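Local coordinates for glutamine synthetase (Streptomyces coelicolor, PDB 4BAX), which belongs to the glutamine synthetase family, pairing a beta-grasp domain with a larger catalytic domain in subunits that assemble into a multi-chain complex, at residues A[115-128]-A[212-226]. Residues are numbered along the deposited sequence; the frame is centred on the assembly and turned at random.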
# COMPACT_ATOMS: atom_id res chain seq x y z
N GLN A 115 -23.93 -11.36 -30.40
CA GLN A 115 -22.86 -10.40 -30.29
C GLN A 115 -21.99 -10.67 -29.09
O GLN A 115 -22.43 -10.60 -27.94
CB GLN A 115 -23.44 -8.99 -30.17
CG GLN A 115 -22.43 -7.92 -29.77
CD GLN A 115 -21.51 -7.47 -30.92
OE1 GLN A 115 -21.94 -6.78 -31.87
NE2 GLN A 115 -20.23 -7.83 -30.81
N GLU A 116 -20.74 -10.98 -29.38
CA GLU A 116 -19.80 -11.30 -28.33
C GLU A 116 -18.91 -10.10 -27.98
O GLU A 116 -18.66 -9.22 -28.81
CB GLU A 116 -18.95 -12.52 -28.73
CG GLU A 116 -19.78 -13.80 -28.90
CD GLU A 116 -18.95 -15.03 -29.29
OE1 GLU A 116 -17.80 -14.85 -29.78
OE2 GLU A 116 -19.43 -16.17 -29.07
N TYR A 117 -18.42 -10.10 -26.74
CA TYR A 117 -17.51 -9.06 -26.29
C TYR A 117 -16.74 -9.57 -25.09
O TYR A 117 -17.20 -10.48 -24.40
CB TYR A 117 -18.27 -7.79 -25.93
CG TYR A 117 -19.34 -8.00 -24.86
CD1 TYR A 117 -20.59 -8.52 -25.18
CD2 TYR A 117 -19.10 -7.69 -23.54
CE1 TYR A 117 -21.55 -8.72 -24.22
CE2 TYR A 117 -20.07 -7.88 -22.57
CZ TYR A 117 -21.29 -8.39 -22.92
OH TYR A 117 -22.24 -8.57 -21.94
N THR A 118 -15.61 -8.92 -24.81
CA THR A 118 -14.76 -9.30 -23.68
C THR A 118 -14.51 -8.10 -22.77
O THR A 118 -14.18 -7.01 -23.27
CB THR A 118 -13.41 -9.90 -24.18
OG1 THR A 118 -13.67 -10.83 -25.26
CG2 THR A 118 -12.67 -10.62 -23.05
N PHE A 119 -14.67 -8.30 -21.46
CA PHE A 119 -14.35 -7.24 -20.49
C PHE A 119 -12.86 -7.07 -20.21
O PHE A 119 -12.12 -8.06 -20.07
CB PHE A 119 -15.08 -7.47 -19.16
CG PHE A 119 -16.54 -7.16 -19.21
CD1 PHE A 119 -16.98 -5.98 -19.76
CD2 PHE A 119 -17.48 -8.08 -18.74
CE1 PHE A 119 -18.35 -5.71 -19.82
CE2 PHE A 119 -18.84 -7.82 -18.81
CZ PHE A 119 -19.28 -6.63 -19.35
N PHE A 120 -12.44 -5.82 -20.06
CA PHE A 120 -11.06 -5.53 -19.72
C PHE A 120 -11.02 -4.52 -18.59
O PHE A 120 -11.90 -3.66 -18.47
CB PHE A 120 -10.31 -4.95 -20.94
CG PHE A 120 -9.61 -5.99 -21.77
CD1 PHE A 120 -10.33 -6.90 -22.54
CD2 PHE A 120 -8.21 -6.07 -21.76
CE1 PHE A 120 -9.67 -7.87 -23.30
CE2 PHE A 120 -7.55 -7.04 -22.54
CZ PHE A 120 -8.29 -7.94 -23.31
N LYS A 121 -10.01 -4.64 -17.74
CA LYS A 121 -9.72 -3.61 -16.77
C LYS A 121 -8.30 -3.09 -17.08
O LYS A 121 -7.28 -3.72 -16.74
CB LYS A 121 -9.79 -4.16 -15.35
CG LYS A 121 -9.37 -3.10 -14.34
CD LYS A 121 -10.55 -2.37 -13.73
CE LYS A 121 -10.12 -0.98 -13.23
NZ LYS A 121 -11.03 -0.35 -12.23
N GLY A 122 -8.27 -1.93 -17.73
CA GLY A 122 -7.05 -1.42 -18.35
C GLY A 122 -6.59 -2.32 -19.49
O GLY A 122 -7.42 -2.72 -20.33
N THR A 123 -5.31 -2.67 -19.49
CA THR A 123 -4.75 -3.57 -20.50
C THR A 123 -4.99 -5.03 -20.14
O THR A 123 -4.69 -5.94 -20.93
CB THR A 123 -3.23 -3.34 -20.69
OG1 THR A 123 -2.59 -3.22 -19.41
CG2 THR A 123 -2.97 -2.09 -21.53
N ARG A 124 -5.50 -5.25 -18.93
CA ARG A 124 -5.71 -6.59 -18.41
C ARG A 124 -7.13 -7.07 -18.68
O ARG A 124 -8.11 -6.36 -18.41
CB ARG A 124 -5.49 -6.58 -16.89
CG ARG A 124 -4.94 -7.90 -16.32
CD ARG A 124 -5.78 -8.36 -15.15
NE ARG A 124 -6.11 -7.23 -14.30
CZ ARG A 124 -7.31 -7.04 -13.75
NH1 ARG A 124 -8.30 -7.92 -13.96
NH2 ARG A 124 -7.53 -5.97 -12.99
N PRO A 125 -7.27 -8.32 -19.16
CA PRO A 125 -8.58 -8.97 -19.27
C PRO A 125 -9.21 -9.08 -17.88
O PRO A 125 -8.51 -9.44 -16.91
CB PRO A 125 -8.24 -10.36 -19.82
CG PRO A 125 -6.90 -10.18 -20.52
CD PRO A 125 -6.17 -9.17 -19.68
N LEU A 126 -10.50 -8.78 -17.77
CA LEU A 126 -11.13 -8.75 -16.45
C LEU A 126 -11.05 -10.10 -15.72
O LEU A 126 -10.97 -10.14 -14.49
CB LEU A 126 -12.58 -8.24 -16.53
CG LEU A 126 -13.27 -8.08 -15.17
CD1 LEU A 126 -12.82 -6.79 -14.52
CD2 LEU A 126 -14.79 -8.13 -15.25
N GLY A 127 -11.04 -11.20 -16.48
CA GLY A 127 -10.98 -12.52 -15.89
C GLY A 127 -9.57 -13.08 -15.72
O GLY A 127 -9.39 -14.24 -15.33
N PHE A 128 -8.57 -12.27 -16.03
CA PHE A 128 -7.18 -12.71 -15.96
C PHE A 128 -6.58 -12.09 -14.72
O PHE A 128 -7.01 -11.01 -14.32
CB PHE A 128 -6.40 -12.25 -17.21
CG PHE A 128 -6.48 -13.20 -18.38
CD1 PHE A 128 -7.68 -13.83 -18.72
CD2 PHE A 128 -5.37 -13.43 -19.19
CE1 PHE A 128 -7.76 -14.70 -19.82
CE2 PHE A 128 -5.45 -14.30 -20.30
CZ PHE A 128 -6.64 -14.93 -20.61
N GLU A 212 -16.57 1.12 -14.05
CA GLU A 212 -15.12 1.32 -14.26
C GLU A 212 -14.45 0.17 -14.98
O GLU A 212 -13.30 -0.15 -14.67
CB GLU A 212 -14.39 1.59 -12.95
CG GLU A 212 -14.63 2.94 -12.36
CD GLU A 212 -14.03 3.05 -10.97
OE1 GLU A 212 -13.92 2.01 -10.26
OE2 GLU A 212 -13.65 4.18 -10.60
N VAL A 213 -15.15 -0.45 -15.93
CA VAL A 213 -14.52 -1.50 -16.75
C VAL A 213 -14.72 -1.17 -18.20
O VAL A 213 -15.47 -0.25 -18.54
CB VAL A 213 -15.07 -2.94 -16.45
CG1 VAL A 213 -15.02 -3.25 -14.94
CG2 VAL A 213 -16.48 -3.12 -17.01
N SER A 214 -14.06 -1.94 -19.05
CA SER A 214 -14.12 -1.72 -20.48
C SER A 214 -14.64 -2.95 -21.18
O SER A 214 -14.44 -4.08 -20.70
CB SER A 214 -12.74 -1.38 -21.02
OG SER A 214 -12.35 -0.08 -20.60
N ALA A 215 -15.25 -2.74 -22.34
CA ALA A 215 -15.66 -3.82 -23.20
C ALA A 215 -14.97 -3.64 -24.55
O ALA A 215 -14.75 -2.50 -24.99
CB ALA A 215 -17.18 -3.82 -23.38
N THR A 216 -14.58 -4.75 -25.16
CA THR A 216 -13.96 -4.72 -26.47
C THR A 216 -14.61 -5.70 -27.42
O THR A 216 -15.07 -6.77 -27.00
CB THR A 216 -12.42 -4.95 -26.40
OG1 THR A 216 -11.83 -4.63 -27.67
CG2 THR A 216 -12.11 -6.38 -26.10
N LEU A 217 -14.70 -5.31 -28.69
CA LEU A 217 -15.24 -6.17 -29.73
C LEU A 217 -14.07 -6.70 -30.57
O LEU A 217 -14.27 -7.18 -31.68
CB LEU A 217 -16.26 -5.45 -30.61
CG LEU A 217 -17.54 -4.97 -29.92
CD1 LEU A 217 -18.65 -4.48 -30.92
CD2 LEU A 217 -18.06 -6.06 -28.99
N ASP A 218 -12.86 -6.62 -30.01
CA ASP A 218 -11.67 -7.20 -30.63
C ASP A 218 -11.91 -8.70 -30.80
O ASP A 218 -12.33 -9.37 -29.86
CB ASP A 218 -10.40 -6.92 -29.80
CG ASP A 218 -9.86 -5.48 -29.98
OD1 ASP A 218 -10.38 -4.74 -30.85
OD2 ASP A 218 -8.92 -5.07 -29.25
N PRO A 219 -11.65 -9.23 -32.00
CA PRO A 219 -11.92 -10.62 -32.38
C PRO A 219 -11.05 -11.64 -31.66
O PRO A 219 -11.51 -12.76 -31.43
CB PRO A 219 -11.63 -10.64 -33.89
CG PRO A 219 -10.74 -9.48 -34.13
CD PRO A 219 -11.10 -8.43 -33.11
N LYS A 220 -9.82 -11.27 -31.34
CA LYS A 220 -8.92 -12.13 -30.59
C LYS A 220 -8.18 -11.34 -29.49
O LYS A 220 -6.98 -11.08 -29.61
CB LYS A 220 -7.91 -12.78 -31.56
CG LYS A 220 -7.10 -13.96 -31.00
CD LYS A 220 -7.91 -15.25 -30.98
CE LYS A 220 -7.03 -16.46 -30.66
NZ LYS A 220 -7.81 -17.62 -30.10
N PRO A 221 -8.88 -10.99 -28.41
CA PRO A 221 -8.36 -10.14 -27.33
C PRO A 221 -7.11 -10.74 -26.64
O PRO A 221 -6.20 -9.99 -26.27
CB PRO A 221 -9.55 -10.02 -26.37
CG PRO A 221 -10.39 -11.19 -26.66
CD PRO A 221 -10.26 -11.43 -28.13
N VAL A 222 -7.06 -12.06 -26.48
CA VAL A 222 -5.84 -12.69 -25.99
C VAL A 222 -5.34 -13.71 -27.03
O VAL A 222 -6.10 -14.58 -27.48
CB VAL A 222 -6.07 -13.41 -24.64
CG1 VAL A 222 -4.78 -14.04 -24.13
CG2 VAL A 222 -6.63 -12.45 -23.60
N LYS A 223 -4.06 -13.64 -27.37
CA LYS A 223 -3.51 -14.57 -28.36
C LYS A 223 -3.39 -15.98 -27.79
O LYS A 223 -3.27 -16.18 -26.58
CB LYS A 223 -2.17 -14.09 -28.94
CG LYS A 223 -0.97 -14.53 -28.10
CD LYS A 223 0.15 -13.48 -28.03
CE LYS A 223 1.24 -13.92 -27.04
NZ LYS A 223 2.44 -13.03 -27.09
N GLY A 224 -3.49 -16.98 -28.67
CA GLY A 224 -3.40 -18.35 -28.23
C GLY A 224 -4.68 -19.15 -28.30
O GLY A 224 -5.53 -18.92 -29.16
N ASP A 225 -4.85 -20.06 -27.36
CA ASP A 225 -5.98 -20.97 -27.40
C ASP A 225 -7.20 -20.35 -26.75
O ASP A 225 -8.27 -20.97 -26.70
CB ASP A 225 -5.63 -22.28 -26.72
CG ASP A 225 -4.74 -23.16 -27.57
OD1 ASP A 225 -4.80 -23.02 -28.82
OD2 ASP A 225 -4.01 -24.00 -27.01
N TRP A 226 -7.04 -19.14 -26.24
CA TRP A 226 -8.16 -18.38 -25.69
C TRP A 226 -9.15 -18.00 -26.79
O TRP A 226 -8.78 -17.60 -27.89
CB TRP A 226 -7.65 -17.15 -24.92
CG TRP A 226 -6.64 -17.55 -23.87
CD1 TRP A 226 -5.28 -17.54 -23.99
CD2 TRP A 226 -6.93 -18.06 -22.57
NE1 TRP A 226 -4.70 -18.00 -22.82
CE2 TRP A 226 -5.70 -18.33 -21.94
CE3 TRP A 226 -8.11 -18.32 -21.88
CZ2 TRP A 226 -5.62 -18.84 -20.66
CZ3 TRP A 226 -8.02 -18.82 -20.60
CH2 TRP A 226 -6.79 -19.08 -20.00
O HOH W 1 -13.52 -9.33 -27.74
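Thr118 and Phe120 pair with Thr216 and Ser214 through four backbone hydrogen bonds, so the short strand 214-216, which follows the Schellman end of helix 190-210 at Glu212, runs antiparallel along strand 115-121 in the mixed sheet of the glutamine synthetase catalytic domain. The bond from Phe120 N to Ser214 O measures 2.7 Å. Phe119 and Ala215 form the non-hydrogen-bonded pair between them, their side chains on the same face, and the Phe119 ring turns its edge to Ser214 O while its CD1 reaches Val213 CG2 at 4.0 Å. On the other face the Phe120 ring has Pro125 CA over its centre and meets Pro221 CB edge-on, with CE1 3.7 Å from that atom. Thr118 keeps OG1 beside its backbone N (chi1 -44°), where it donates to a water that in turn donates to Thr216 O, bridging the two strands. Farther along, Val222 CG2 packs on Pro125 CG, and Phe128 drives its edge into the face of Trp226, ring centroids 4.8 Å apart and planes at 60°.

The solvent side is looser: the exposed Lys121 lies alongside Glu212, giving Glu212 O a weak hydrogen bond from NZ (3.3 Å), while Glu212 OE1 stays beyond salt-bridge distance.

Ser214 OG hydrogen-bonds Asp147 of the second subunit. Helix 190-210 packs on Tyr117, Ala215 and Leu217, helix 152-164 on Tyr117, Phe119 and Val213. Strand 180-188 continues the sheet beside strand 110-121.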